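Local coordinates for Sqt1 (Chaetomium thermophilum, PDB 4ZOY), which probably acts as a WD40-repeat chaperone in ribosome biogenesis, capturing a newly made ribosomal protein while it is still being translated, at residues Thr190-Ala195 / Val208-Ser213; Glu212-Tyr217 / Gln244-Glu249; Gly251-Ala256 / Gly267-Gln272; Gly164-Phe169 / Gln184-His189. All blocks are in the same frame, centred on the assembly; numbering follows the deposited sequence.

In the fold
Eight four-stranded antiparallel sheets form a propeller, and the four contacts follow one another through three successive blades. Contact 4 comes first, closing the hairpin of strands 166-171 and 180-186 at the outer side of its blade. The chain then enters the next blade, whose first hairpin is closed by contact 1. Contact 2 begins at Glu212 and Ser213, where contact 1 ends, and closes the longer loop that runs through strand 235-239 to the inter-blade connection. Contact 3 closes the first hairpin of the following blade. None of the four encloses another. His189 of contact 4 bonds Ser213, shared by contacts 1 and 2, while Leu252 of contact 3 bonds Thr194 and Ser209 of contact 1.

Contact 1: residues Thr190-Ala195 / Val208-Ser213; sequences TGPCTA and VSEDES
Thr190 grips Asp211 at the open end of the first hairpin of a WD40 propeller blade, formed by strands 193-198 and 204-209. Both of its donors converge on one carboxylate oxygen: Thr190 OG1 lies 2.7 Å from Asp211 OD2 on the anti lone pair, while Thr190 N reaches the same OD2 at 2.8 Å from above the carboxylate plane. Asp211 takes this pose because its CG sits between backbone N and carbonyl carbon (chi1 84°), which leaves OD1 to accept from N and OG of Ser213; the former bond makes an Asx turn. Gly191 packs its backbone against Asp211 CB, and its buried N finds no partner. Gly191 O stands 3.0 Å from Ser209 OG, which also lies 2.9 Å from Pro192 O. The same Ser209 OG accepts from Asp211 N, an ST turn. Pro192 O accepts from Glu210 N, while the proline ring rests against the end of the extended Glu210 side chain, Pro192 CG lying 3.5 Å from Glu210 OE1. From Cys193 the strands pair properly, opposite Ser209, and a beta bulge shifts the register by one before Ala195 meets Val208. Thr194 lies at that step: its N donates to Val208 O, its CG2 touches Glu210 CG, and its OG1 is bonded to Leu252 O of the next blade. Ala195 completes the pairing by accepting from Val208 N at its O, 3.0 Å away, and its CB rests 3.9 Å from Val208 CG2.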
loop_
_atom_site.group_PDB
_atom_site.type_symbol
_atom_site.label_atom_id
_atom_site.label_comp_id
_atom_site.label_asym_id
_atom_site.label_seq_id
_atom_site.Cartn_x
_atom_site.Cartn_y
_atom_site.Cartn_z
ATOM N N THR A 190 9.504 -18.368 -4.539
ATOM C CA THR A 190 9.280 -19.738 -4.059
ATOM C C THR A 190 8.629 -19.779 -2.677
ATOM O O THR A 190 8.375 -20.855 -2.135
ATOM C CB THR A 190 10.598 -20.556 -4.001
ATOM O OG1 THR A 190 11.401 -20.121 -2.896
ATOM C CG2 THR A 190 11.384 -20.410 -5.288
ATOM N N GLY A 191 8.377 -18.607 -2.107
ATOM C CA GLY A 191 7.623 -18.484 -0.873
ATOM C C GLY A 191 6.621 -17.357 -1.049
ATOM O O GLY A 191 6.610 -16.707 -2.093
ATOM N N PRO A 192 5.786 -17.107 -0.028
ATOM C CA PRO A 192 4.748 -16.071 -0.114
ATOM C C PRO A 192 5.258 -14.749 -0.682
ATOM O O PRO A 192 6.323 -14.262 -0.298
ATOM C CB PRO A 192 4.310 -15.897 1.339
ATOM C CG PRO A 192 4.529 -17.262 1.937
ATOM C CD PRO A 192 5.763 -17.806 1.270
ATOM N N CYS A 193 4.503 -14.197 -1.623
ATOM C CA CYS A 193 4.808 -12.885 -2.170
ATOM C C CYS A 193 4.167 -11.828 -1.279
ATOM O O CYS A 193 2.939 -11.731 -1.192
ATOM C CB CYS A 193 4.307 -12.770 -3.606
ATOM S SG CYS A 193 4.626 -11.142 -4.329
ATOM N N THR A 194 5.004 -11.057 -0.599
ATOM C CA THR A 194 4.551 -10.226 0.512
ATOM C C THR A 194 4.155 -8.810 0.117
ATOM O O THR A 194 3.366 -8.170 0.815
ATOM C CB THR A 194 5.642 -10.125 1.585
ATOM O OG1 THR A 194 6.877 -9.779 0.950
ATOM C CG2 THR A 194 5.805 -11.452 2.297
ATOM N N ALA A 195 4.707 -8.315 -0.991
ATOM C CA ALA A 195 4.448 -6.941 -1.413
ATOM C C ALA A 195 4.792 -6.733 -2.873
ATOM O O ALA A 195 5.628 -7.451 -3.437
ATOM C CB ALA A 195 5.238 -5.932 -0.549
ATOM N N VAL A 208 8.343 -8.730 -3.935
ATOM C CA VAL A 208 9.268 -9.339 -2.984
ATOM C C VAL A 208 8.601 -10.480 -2.244
ATOM O O VAL A 208 7.378 -10.602 -2.248
ATOM C CB VAL A 208 9.794 -8.313 -1.970
ATOM C CG1 VAL A 208 10.654 -7.285 -2.673
ATOM C CG2 VAL A 208 8.638 -7.644 -1.212
ATOM N N SER A 209 9.423 -11.307 -1.600
ATOM C CA SER A 209 8.956 -12.551 -1.005
ATOM C C SER A 209 9.634 -12.853 0.322
ATOM O O SER A 209 10.766 -12.420 0.569
ATOM C CB SER A 209 9.193 -13.712 -1.985
ATOM O OG SER A 209 8.919 -14.980 -1.411
ATOM N N GLU A 210 8.917 -13.595 1.167
ATOM C CA GLU A 210 9.486 -14.189 2.378
ATOM C C GLU A 210 10.739 -15.011 2.083
ATOM O O GLU A 210 11.577 -15.186 2.959
ATOM C CB GLU A 210 8.450 -15.076 3.078
ATOM C CG GLU A 210 7.331 -14.305 3.735
ATOM C CD GLU A 210 6.352 -15.187 4.491
ATOM O OE1 GLU A 210 6.616 -16.400 4.646
ATOM O OE2 GLU A 210 5.306 -14.656 4.919
ATOM N N ASP A 211 10.865 -15.510 0.855
ATOM C CA ASP A 211 12.004 -16.355 0.484
ATOM C C ASP A 211 13.251 -15.533 0.135
ATOM O O ASP A 211 14.271 -16.088 -0.281
ATOM C CB ASP A 211 11.610 -17.296 -0.677
ATOM C CG ASP A 211 11.734 -16.655 -2.060
ATOM O OD1 ASP A 211 11.885 -15.418 -2.192
ATOM O OD2 ASP A 211 11.674 -17.417 -3.049
ATOM N N GLU A 212 13.136 -14.211 0.307
ATOM C CA GLU A 212 14.223 -13.229 0.195
ATOM C C GLU A 212 14.479 -12.757 -1.240
ATOM O O GLU A 212 15.391 -11.967 -1.477
ATOM C CB GLU A 212 15.515 -13.772 0.841
ATOM C CG GLU A 212 15.289 -14.104 2.318
ATOM C CD GLU A 212 16.419 -14.868 2.983
ATOM O OE1 GLU A 212 17.575 -14.747 2.541
ATOM O OE2 GLU A 212 16.141 -15.564 3.981
ATOM N N SER A 213 13.651 -13.192 -2.191
ATOM C CA SER A 213 13.858 -12.760 -3.577
ATOM C C SER A 213 13.094 -11.485 -3.959
ATOM O O SER A 213 12.040 -11.155 -3.391
ATOM C CB SER A 213 13.501 -13.883 -4.559
ATOM O OG SER A 213 12.148 -14.292 -4.456
#

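Contact 2: residues Glu212-Tyr217 / Gln244-Glu249; sequences ESLHVY and QRFAVE
Glu212 and Leu214 meet the loop 244-249 at two points, a carboxylate arm laid against backbone and an aliphatic group against the ring of Phe246. The Glu212 side chain runs extended (chi2 170°) past the Val248 carbonyl, with CG only 3.1 Å from Val248 O. The carboxylate does not bond that oxygen, since both are acceptors; its OE2 is instead held by Gly250 N, just beyond the loop segment, which probably helps hold the arm extended. With CG anti to the backbone N (chi1 180°), the Phe246 ring reaches strand 214-218. There its CE2 edge meets Glu212 O at 3.3 Å, near the ring plane, and CZ lies 3.5 Å from Leu214 CB, the two side chains crossing at about a right angle. Leu214 likewise holds CG opposite its backbone N (chi1 159°), and its CD2 adds a looser touch on the same ring. Where the backbones stay apart, a water bridges them: it donates to Glu212 O at 2.8 Å and to Phe246 O at 3.2 Å, and accepts from Val248 N, satisfying three backbone groups at once. Phe246 also packs on Leu239 and on Lys274 and Val276 of the following blade, so its ring fills the seam between two sheets. This is the connection of a WD40 propeller, in which the chain leaves the outermost strand of one blade and runs to the innermost strand of the next.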
loop_
_atom_site.group_PDB
_atom_site.type_symbol
_atom_site.label_atom_id
_atom_site.label_comp_id
_atom_site.label_asym_id
_atom_site.label_seq_id
_atom_site.Cartn_x
_atom_site.Cartn_y
_atom_site.Cartn_z
ATOM N N GLU A 212 13.136 -14.211 0.307
ATOM C CA GLU A 212 14.223 -13.229 0.195
ATOM C C GLU A 212 14.479 -12.757 -1.240
ATOM O O GLU A 212 15.391 -11.967 -1.477
ATOM C CB GLU A 212 15.515 -13.772 0.841
ATOM C CG GLU A 212 15.289 -14.104 2.318
ATOM C CD GLU A 212 16.419 -14.868 2.983
ATOM O OE1 GLU A 212 17.575 -14.747 2.541
ATOM O OE2 GLU A 212 16.141 -15.564 3.981
ATOM N N SER A 213 13.651 -13.192 -2.191
ATOM C CA SER A 213 13.858 -12.760 -3.577
ATOM C C SER A 213 13.094 -11.485 -3.959
ATOM O O SER A 213 12.040 -11.155 -3.391
ATOM C CB SER A 213 13.501 -13.883 -4.559
ATOM O OG SER A 213 12.148 -14.292 -4.456
ATOM N N LEU A 214 13.681 -10.773 -4.916
ATOM C CA LEU A 214 13.095 -9.615 -5.584
ATOM C C LEU A 214 13.049 -9.894 -7.073
ATOM O O LEU A 214 14.066 -10.251 -7.649
ATOM C CB LEU A 214 13.925 -8.351 -5.336
ATOM C CG LEU A 214 13.781 -7.168 -6.298
ATOM C CD1 LEU A 214 12.436 -6.452 -6.096
ATOM C CD2 LEU A 214 14.915 -6.162 -6.147
ATOM N N HIS A 215 11.885 -9.736 -7.691
ATOM C CA HIS A 215 11.773 -9.815 -9.142
ATOM C C HIS A 215 11.069 -8.575 -9.645
ATOM O O HIS A 215 10.081 -8.126 -9.052
ATOM C CB HIS A 215 11.039 -11.077 -9.583
ATOM C CG HIS A 215 11.756 -12.328 -9.199
ATOM N ND1 HIS A 215 12.902 -12.745 -9.845
ATOM C CD2 HIS A 215 11.525 -13.224 -8.213
ATOM C CE1 HIS A 215 13.333 -13.858 -9.283
ATOM N NE2 HIS A 215 12.521 -14.170 -8.289
ATOM N N VAL A 216 11.582 -8.010 -10.732
ATOM C CA VAL A 216 10.974 -6.835 -11.318
ATOM C C VAL A 216 10.546 -7.190 -12.740
ATOM O O VAL A 216 11.382 -7.331 -13.631
ATOM C CB VAL A 216 11.932 -5.635 -11.313
ATOM C CG1 VAL A 216 11.221 -4.412 -11.855
ATOM C CG2 VAL A 216 12.440 -5.364 -9.883
ATOM N N TYR A 217 9.234 -7.340 -12.931
ATOM C CA TYR A 217 8.697 -7.909 -14.166
ATOM C C TYR A 217 8.503 -6.889 -15.256
ATOM O O TYR A 217 8.013 -5.784 -15.024
ATOM C CB TYR A 217 7.359 -8.610 -13.910
ATOM C CG TYR A 217 7.370 -9.496 -12.694
ATOM C CD1 TYR A 217 7.958 -10.757 -12.720
ATOM C CD2 TYR A 217 6.796 -9.059 -11.513
ATOM C CE1 TYR A 217 7.971 -11.556 -11.583
ATOM C CE2 TYR A 217 6.804 -9.840 -10.385
ATOM C CZ TYR A 217 7.389 -11.086 -10.422
ATOM O OH TYR A 217 7.392 -11.846 -9.279
ATOM N N GLN A 244 24.768 -12.772 -2.193
ATOM C CA GLN A 244 25.168 -12.483 -0.816
ATOM C C GLN A 244 25.044 -11.013 -0.424
ATOM O O GLN A 244 24.779 -10.685 0.730
ATOM C CB GLN A 244 26.615 -12.934 -0.591
ATOM C CG GLN A 244 26.785 -14.437 -0.433
ATOM C CD GLN A 244 28.235 -14.876 -0.518
ATOM O OE1 GLN A 244 29.063 -14.203 -1.131
ATOM N NE2 GLN A 244 28.548 -16.010 0.099
ATOM N N ARG A 245 25.243 -10.129 -1.390
ATOM C CA ARG A 245 25.197 -8.697 -1.129
ATOM C C ARG A 245 23.734 -8.231 -1.041
ATOM O O ARG A 245 23.443 -7.130 -0.563
ATOM C CB ARG A 245 25.986 -7.948 -2.217
ATOM C CG ARG A 245 25.808 -6.458 -2.248
ATOM C CD ARG A 245 26.109 -5.890 -0.876
ATOM N NE ARG A 245 25.833 -4.465 -0.822
ATOM C CZ ARG A 245 26.036 -3.707 0.247
ATOM N NH1 ARG A 245 26.484 -4.256 1.370
ATOM N NH2 ARG A 245 25.769 -2.401 0.205
ATOM N N PHE A 246 22.816 -9.104 -1.445
ATOM C CA PHE A 246 21.401 -8.751 -1.469
ATOM C C PHE A 246 20.602 -9.436 -0.371
ATOM O O PHE A 246 19.623 -8.881 0.130
ATOM C CB PHE A 246 20.789 -9.114 -2.823
ATOM C CG PHE A 246 19.326 -8.789 -2.917
ATOM C CD1 PHE A 246 18.924 -7.465 -3.017
ATOM C CD2 PHE A 246 18.359 -9.788 -2.880
ATOM C CE1 PHE A 246 17.594 -7.126 -3.086
ATOM C CE2 PHE A 246 17.000 -9.448 -2.956
ATOM C CZ PHE A 246 16.629 -8.111 -3.053
ATOM N N ALA A 247 21.018 -10.647 -0.013
ATOM C CA ALA A 247 20.240 -11.518 0.860
ATOM C C ALA A 247 19.890 -10.884 2.203
ATOM O O ALA A 247 20.762 -10.434 2.941
ATOM C CB ALA A 247 20.996 -12.822 1.087
ATOM N N VAL A 248 18.600 -10.859 2.511
ATOM C CA VAL A 248 18.132 -10.390 3.807
ATOM C C VAL A 248 17.567 -11.574 4.570
ATOM O O VAL A 248 16.459 -12.020 4.301
ATOM C CB VAL A 248 17.059 -9.285 3.669
ATOM C CG1 VAL A 248 16.478 -8.932 5.028
ATOM C CG2 VAL A 248 17.660 -8.053 3.034
ATOM N N GLU A 249 18.343 -12.104 5.512
ATOM C CA GLU A 249 17.915 -13.294 6.237
ATOM C C GLU A 249 16.626 -13.040 7.013
ATOM O O GLU A 249 16.543 -12.097 7.808
ATOM C CB GLU A 249 19.021 -13.774 7.189
ATOM C CG GLU A 249 18.675 -15.072 7.900
ATOM C CD GLU A 249 19.863 -15.685 8.622
ATOM O OE1 GLU A 249 20.760 -14.929 9.052
ATOM O OE2 GLU A 249 19.901 -16.929 8.749
HETATM O O HOH W 1 16.861 -10.447 0.321
#

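Contact 3: residues Gly251-Ala256 / Gly267-Gln272; sequences GLFSVA and GGAGGQ
A classic beta bulge sets two residues, Phe253 and Ser254, opposite the single Gly267 in an antiparallel hairpin. Gly267 O is the pivot, accepting from Phe253 N at 2.8 Å, almost straight (177°) and in the carbonyl plane, and from Ser254 N at 3.1 Å, tilted out of that plane. Gly267 N returns a bond to Ser254 O. Beyond the bulge, Leu252 pairs with Gly268, their CA atoms only 3.9 Å apart, a closeness that the bare glycine backbone permits. Ala269 N then closes the hairpin end on Gly251 O at 3.0 Å, nearly along the C=O axis. Among the side chains, the Phe253 ring lies against Gly268 and Ala269: with CG anti to its carbonyl carbon (chi1 -58°), the ring reaches over to the other strand, CD2 3.8 Å from Gly268 CA and the CE2 edge lying close to Ala269 N, near the ring plane. Leu252 lies on the face of the sheet opposite Ser254, its CD2 3.8 Å from Gly267 O. Ser254 OG leans over Gly267 CA at 3.4 Å, but its hydrogen bond goes to Ile331 O. The hairpin thus sits between two neighbouring blades: Phe253 and Ser254 meet strand 331-336, while Leu252 and Val255 pack on Val208 of strand 204-209.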
loop_
_atom_site.group_PDB
_atom_site.type_symbol
_atom_site.label_atom_id
_atom_site.label_comp_id
_atom_site.label_asym_id
_atom_site.label_seq_id
_atom_site.Cartn_x
_atom_site.Cartn_y
_atom_site.Cartn_z
ATOM N N GLY A 251 13.677 -12.763 5.317
ATOM C CA GLY A 251 12.718 -12.419 4.277
ATOM C C GLY A 251 12.513 -10.942 3.983
ATOM O O GLY A 251 12.957 -10.063 4.714
ATOM N N LEU A 252 11.836 -10.684 2.873
ATOM C CA LEU A 252 11.460 -9.324 2.478
ATOM C C LEU A 252 9.956 -9.120 2.636
ATOM O O LEU A 252 9.174 -10.028 2.362
ATOM C CB LEU A 252 11.872 -9.046 1.032
ATOM C CG LEU A 252 13.379 -9.060 0.766
ATOM C CD1 LEU A 252 13.615 -8.947 -0.743
ATOM C CD2 LEU A 252 14.115 -7.957 1.523
ATOM N N PHE A 253 9.568 -7.915 3.047
ATOM C CA PHE A 253 8.188 -7.634 3.441
ATOM C C PHE A 253 7.616 -6.358 2.848
ATOM O O PHE A 253 6.410 -6.112 2.944
ATOM C CB PHE A 253 8.101 -7.562 4.968
ATOM C CG PHE A 253 8.551 -8.823 5.646
ATOM C CD1 PHE A 253 7.795 -9.977 5.536
ATOM C CD2 PHE A 253 9.743 -8.865 6.353
ATOM C CE1 PHE A 253 8.210 -11.161 6.137
ATOM C CE2 PHE A 253 10.159 -10.042 6.959
ATOM C CZ PHE A 253 9.392 -11.188 6.847
ATOM N N SER A 254 8.473 -5.538 2.246
ATOM C CA SER A 254 8.020 -4.262 1.686
ATOM C C SER A 254 8.853 -3.877 0.468
ATOM O O SER A 254 9.992 -4.329 0.303
ATOM C CB SER A 254 8.062 -3.154 2.748
ATOM O OG SER A 254 9.372 -3.030 3.290
ATOM N N VAL A 255 8.274 -3.034 -0.385
ATOM C CA VAL A 255 8.914 -2.637 -1.632
ATOM C C VAL A 255 8.325 -1.305 -2.082
ATOM O O VAL A 255 7.142 -1.035 -1.875
ATOM C CB VAL A 255 8.755 -3.740 -2.721
ATOM C CG1 VAL A 255 7.290 -3.959 -3.076
ATOM C CG2 VAL A 255 9.557 -3.403 -3.978
ATOM N N ALA A 256 9.173 -0.470 -2.674
ATOM C CA ALA A 256 8.772 0.828 -3.191
ATOM C C ALA A 256 9.698 1.200 -4.343
ATOM O O ALA A 256 10.883 0.844 -4.355
ATOM C CB ALA A 256 8.801 1.894 -2.099
ATOM N N GLY A 267 12.483 -3.829 1.684
ATOM C CA GLY A 267 12.648 -3.797 3.125
ATOM C C GLY A 267 12.308 -5.147 3.694
ATOM O O GLY A 267 11.403 -5.834 3.221
ATOM N N GLY A 268 13.054 -5.558 4.711
ATOM C CA GLY A 268 12.840 -6.881 5.246
ATOM C C GLY A 268 13.217 -7.056 6.697
ATOM O O GLY A 268 13.229 -6.109 7.468
ATOM N N ALA A 269 13.525 -8.297 7.046
ATOM C CA ALA A 269 13.835 -8.660 8.422
ATOM C C ALA A 269 15.055 -7.913 8.960
ATOM O O ALA A 269 15.927 -7.484 8.201
ATOM C CB ALA A 269 14.054 -10.166 8.524
ATOM N N GLY A 270 15.103 -7.747 10.280
ATOM C CA GLY A 270 16.271 -7.173 10.926
ATOM C C GLY A 270 16.491 -5.700 10.660
ATOM O O GLY A 270 17.558 -5.154 10.947
ATOM N N GLY A 271 15.484 -5.045 10.099
ATOM C CA GLY A 271 15.601 -3.637 9.770
ATOM C C GLY A 271 16.318 -3.369 8.454
ATOM O O GLY A 271 16.651 -2.223 8.161
ATOM N N GLN A 272 16.551 -4.415 7.668
ATOM C CA GLN A 272 17.377 -4.245 6.474
ATOM C C GLN A 272 16.604 -3.657 5.310
ATOM O O GLN A 272 15.434 -3.988 5.085
ATOM C CB GLN A 272 17.995 -5.565 6.046
ATOM C CG GLN A 272 19.037 -6.088 7.029
ATOM C CD GLN A 272 19.913 -7.156 6.415
ATOM O OE1 GLN A 272 20.769 -6.865 5.573
ATOM N NE2 GLN A 272 19.698 -8.398 6.818
#

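Contact 4: residues Gly164-Phe169 / Gln184-His189; sequences GSVWVF and QSYFLH
Gln184 and Val168 start a regular antiparallel ladder, exchanging two backbone hydrogen bonds, the one from Val168 N to Gln184 O measuring 2.9 Å. Their CB atoms lie side by side on one face of the sheet, while the Gln184 chain bends at chi2 and carries NE2 away to Val219 O. Ser185 turns to the opposite face and sets its CB squarely over the six-membered ring of Trp167, 3.5 Å from the ring centroid, a CH-pi contact. The indole's rotation is steadied from its own segment, Trp167 NE1 donating to Ser165 OG at 2.8 Å, in the ring plane. Tyr186 repeats the ladder with Val166, its N donating to Val166 O at 2.7 Å and its O accepting in return; its ring stacks on Tyr217 of the next blade. Phe187 leaves the strand and lays its ring beside Ser165 and Trp167, CZ being 3.7 Å from Trp167 CZ2 and the planes standing at 90°. Past Leu188, His189 turns back in, with CB 3.3 Å from Gly164 O and the imidazole edge facing that oxygen. A water spans the gap, donating to Gly164 O and accepting from His189 N at 3.1 Å. The imidazole itself is held on both nitrogens, NE2 by Thr207 and ND1 by Ser213. The run Asp211, Ser213, His189, Thr207, Tyr217 resembles the Asp-His-Ser/Thr-Trp tetrad of WD40 repeats, with Ser213 relaying between Asp and His and a tyrosine at the tryptophan position.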
loop_
_atom_site.group_PDB
_atom_site.type_symbol
_atom_site.label_atom_id
_atom_site.label_comp_id
_atom_site.label_asym_id
_atom_site.label_seq_id
_atom_site.Cartn_x
_atom_site.Cartn_y
_atom_site.Cartn_z
ATOM N N GLY A 164 3.568 -17.472 -3.883
ATOM C CA GLY A 164 4.674 -16.746 -4.472
ATOM C C GLY A 164 4.347 -16.183 -5.834
ATOM O O GLY A 164 5.136 -15.439 -6.402
ATOM N N SER A 165 3.183 -16.542 -6.367
ATOM C CA SER A 165 2.852 -16.116 -7.726
ATOM C C SER A 165 2.395 -14.660 -7.772
ATOM O O SER A 165 1.903 -14.103 -6.792
ATOM C CB SER A 165 1.788 -17.037 -8.352
ATOM O OG SER A 165 0.503 -16.834 -7.802
ATOM N N VAL A 166 2.600 -14.052 -8.934
ATOM C CA VAL A 166 2.204 -12.686 -9.185
ATOM C C VAL A 166 1.398 -12.686 -10.468
ATOM O O VAL A 166 1.864 -13.186 -11.494
ATOM C CB VAL A 166 3.422 -11.762 -9.293
ATOM C CG1 VAL A 166 3.001 -10.372 -9.749
ATOM C CG2 VAL A 166 4.153 -11.711 -7.953
ATOM N N TRP A 167 0.180 -12.156 -10.390
ATOM C CA TRP A 167 -0.744 -12.118 -11.519
ATOM C C TRP A 167 -1.040 -10.684 -11.915
ATOM O O TRP A 167 -1.226 -9.815 -11.054
ATOM C CB TRP A 167 -2.045 -12.849 -11.159
ATOM C CG TRP A 167 -1.839 -14.310 -10.900
ATOM C CD1 TRP A 167 -1.218 -14.875 -9.818
ATOM C CD2 TRP A 167 -2.244 -15.398 -11.745
ATOM N NE1 TRP A 167 -1.204 -16.243 -9.947
ATOM C CE2 TRP A 167 -1.832 -16.589 -11.115
ATOM C CE3 TRP A 167 -2.920 -15.476 -12.969
ATOM C CZ2 TRP A 167 -2.066 -17.851 -11.672
ATOM C CZ3 TRP A 167 -3.157 -16.733 -13.518
ATOM C CH2 TRP A 167 -2.732 -17.898 -12.868
ATOM N N VAL A 168 -1.084 -10.425 -13.217
ATOM C CA VAL A 168 -1.506 -9.133 -13.723
ATOM C C VAL A 168 -2.739 -9.328 -14.595
ATOM O O VAL A 168 -2.706 -10.115 -15.539
ATOM C CB VAL A 168 -0.382 -8.438 -14.531
ATOM C CG1 VAL A 168 -0.852 -7.087 -15.027
ATOM C CG2 VAL A 168 0.883 -8.300 -13.670
ATOM N N PHE A 169 -3.824 -8.636 -14.253
ATOM C CA PHE A 169 -5.089 -8.766 -14.969
ATOM C C PHE A 169 -5.478 -7.444 -15.574
ATOM O O PHE A 169 -5.216 -6.388 -14.989
ATOM C CB PHE A 169 -6.233 -9.205 -14.042
ATOM C CG PHE A 169 -6.011 -10.509 -13.358
ATOM C CD1 PHE A 169 -6.321 -11.703 -13.997
ATOM C CD2 PHE A 169 -5.520 -10.557 -12.054
ATOM C CE1 PHE A 169 -6.131 -12.927 -13.357
ATOM C CE2 PHE A 169 -5.330 -11.767 -11.414
ATOM C CZ PHE A 169 -5.633 -12.963 -12.063
ATOM N N GLN A 184 -0.263 -11.312 -17.340
ATOM C CA GLN A 184 0.879 -12.108 -16.900
ATOM C C GLN A 184 0.524 -12.986 -15.721
ATOM O O GLN A 184 -0.336 -12.634 -14.914
ATOM C CB GLN A 184 2.058 -11.219 -16.478
ATOM C CG GLN A 184 2.573 -10.260 -17.514
ATOM C CD GLN A 184 3.445 -10.915 -18.564
ATOM O OE1 GLN A 184 3.708 -12.116 -18.521
ATOM N NE2 GLN A 184 3.917 -10.113 -19.509
ATOM N N SER A 185 1.203 -14.124 -15.626
ATOM C CA SER A 185 1.182 -14.940 -14.419
ATOM C C SER A 185 2.602 -15.433 -14.189
ATOM O O SER A 185 3.140 -16.212 -14.980
ATOM C CB SER A 185 0.201 -16.110 -14.533
ATOM O OG SER A 185 0.594 -17.009 -15.561
ATOM N N TYR A 186 3.214 -14.949 -13.115
ATOM C CA TYR A 186 4.609 -15.239 -12.810
ATOM C C TYR A 186 4.742 -16.159 -11.614
ATOM O O TYR A 186 3.997 -16.019 -10.640
ATOM C CB TYR A 186 5.374 -13.963 -12.500
ATOM C CG TYR A 186 5.404 -12.923 -13.584
ATOM C CD1 TYR A 186 6.155 -13.115 -14.741
ATOM C CD2 TYR A 186 4.722 -11.722 -13.432
ATOM C CE1 TYR A 186 6.199 -12.145 -15.728
ATOM C CE2 TYR A 186 4.764 -10.752 -14.405
ATOM C CZ TYR A 186 5.511 -10.965 -15.550
ATOM O OH TYR A 186 5.554 -9.978 -16.508
ATOM N N PHE A 187 5.706 -17.073 -11.675
ATOM C CA PHE A 187 5.912 -18.061 -10.627
ATOM C C PHE A 187 7.379 -18.151 -10.247
ATOM O O PHE A 187 7.945 -19.240 -10.140
ATOM C CB PHE A 187 5.388 -19.430 -11.084
ATOM C CG PHE A 187 3.959 -19.394 -11.532
ATOM C CD1 PHE A 187 2.931 -19.489 -10.610
ATOM C CD2 PHE A 187 3.645 -19.239 -12.870
ATOM C CE1 PHE A 187 1.611 -19.435 -11.017
ATOM C CE2 PHE A 187 2.324 -19.188 -13.283
ATOM C CZ PHE A 187 1.310 -19.283 -12.354
ATOM N N LEU A 188 7.994 -16.999 -10.032
ATOM C CA LEU A 188 9.423 -16.941 -9.747
ATOM C C LEU A 188 9.733 -17.001 -8.251
ATOM O O LEU A 188 10.673 -17.684 -7.854
ATOM C CB LEU A 188 10.040 -15.688 -10.374
ATOM C CG LEU A 188 9.992 -15.660 -11.907
ATOM C CD1 LEU A 188 10.709 -14.445 -12.457
ATOM C CD2 LEU A 188 10.577 -16.934 -12.491
ATOM N N HIS A 189 8.969 -16.287 -7.419
ATOM C CA HIS A 189 9.133 -16.428 -5.968
ATOM C C HIS A 189 8.816 -17.863 -5.559
ATOM O O HIS A 189 7.936 -18.481 -6.150
ATOM C CB HIS A 189 8.213 -15.490 -5.185
ATOM C CG HIS A 189 8.438 -14.028 -5.432
ATOM N ND1 HIS A 189 9.651 -13.404 -5.246
ATOM C CD2 HIS A 189 7.566 -13.056 -5.786
ATOM C CE1 HIS A 189 9.523 -12.110 -5.495
ATOM N NE2 HIS A 189 8.265 -11.875 -5.824
HETATM O O HOH W 2 6.692 -14.726 -8.723
#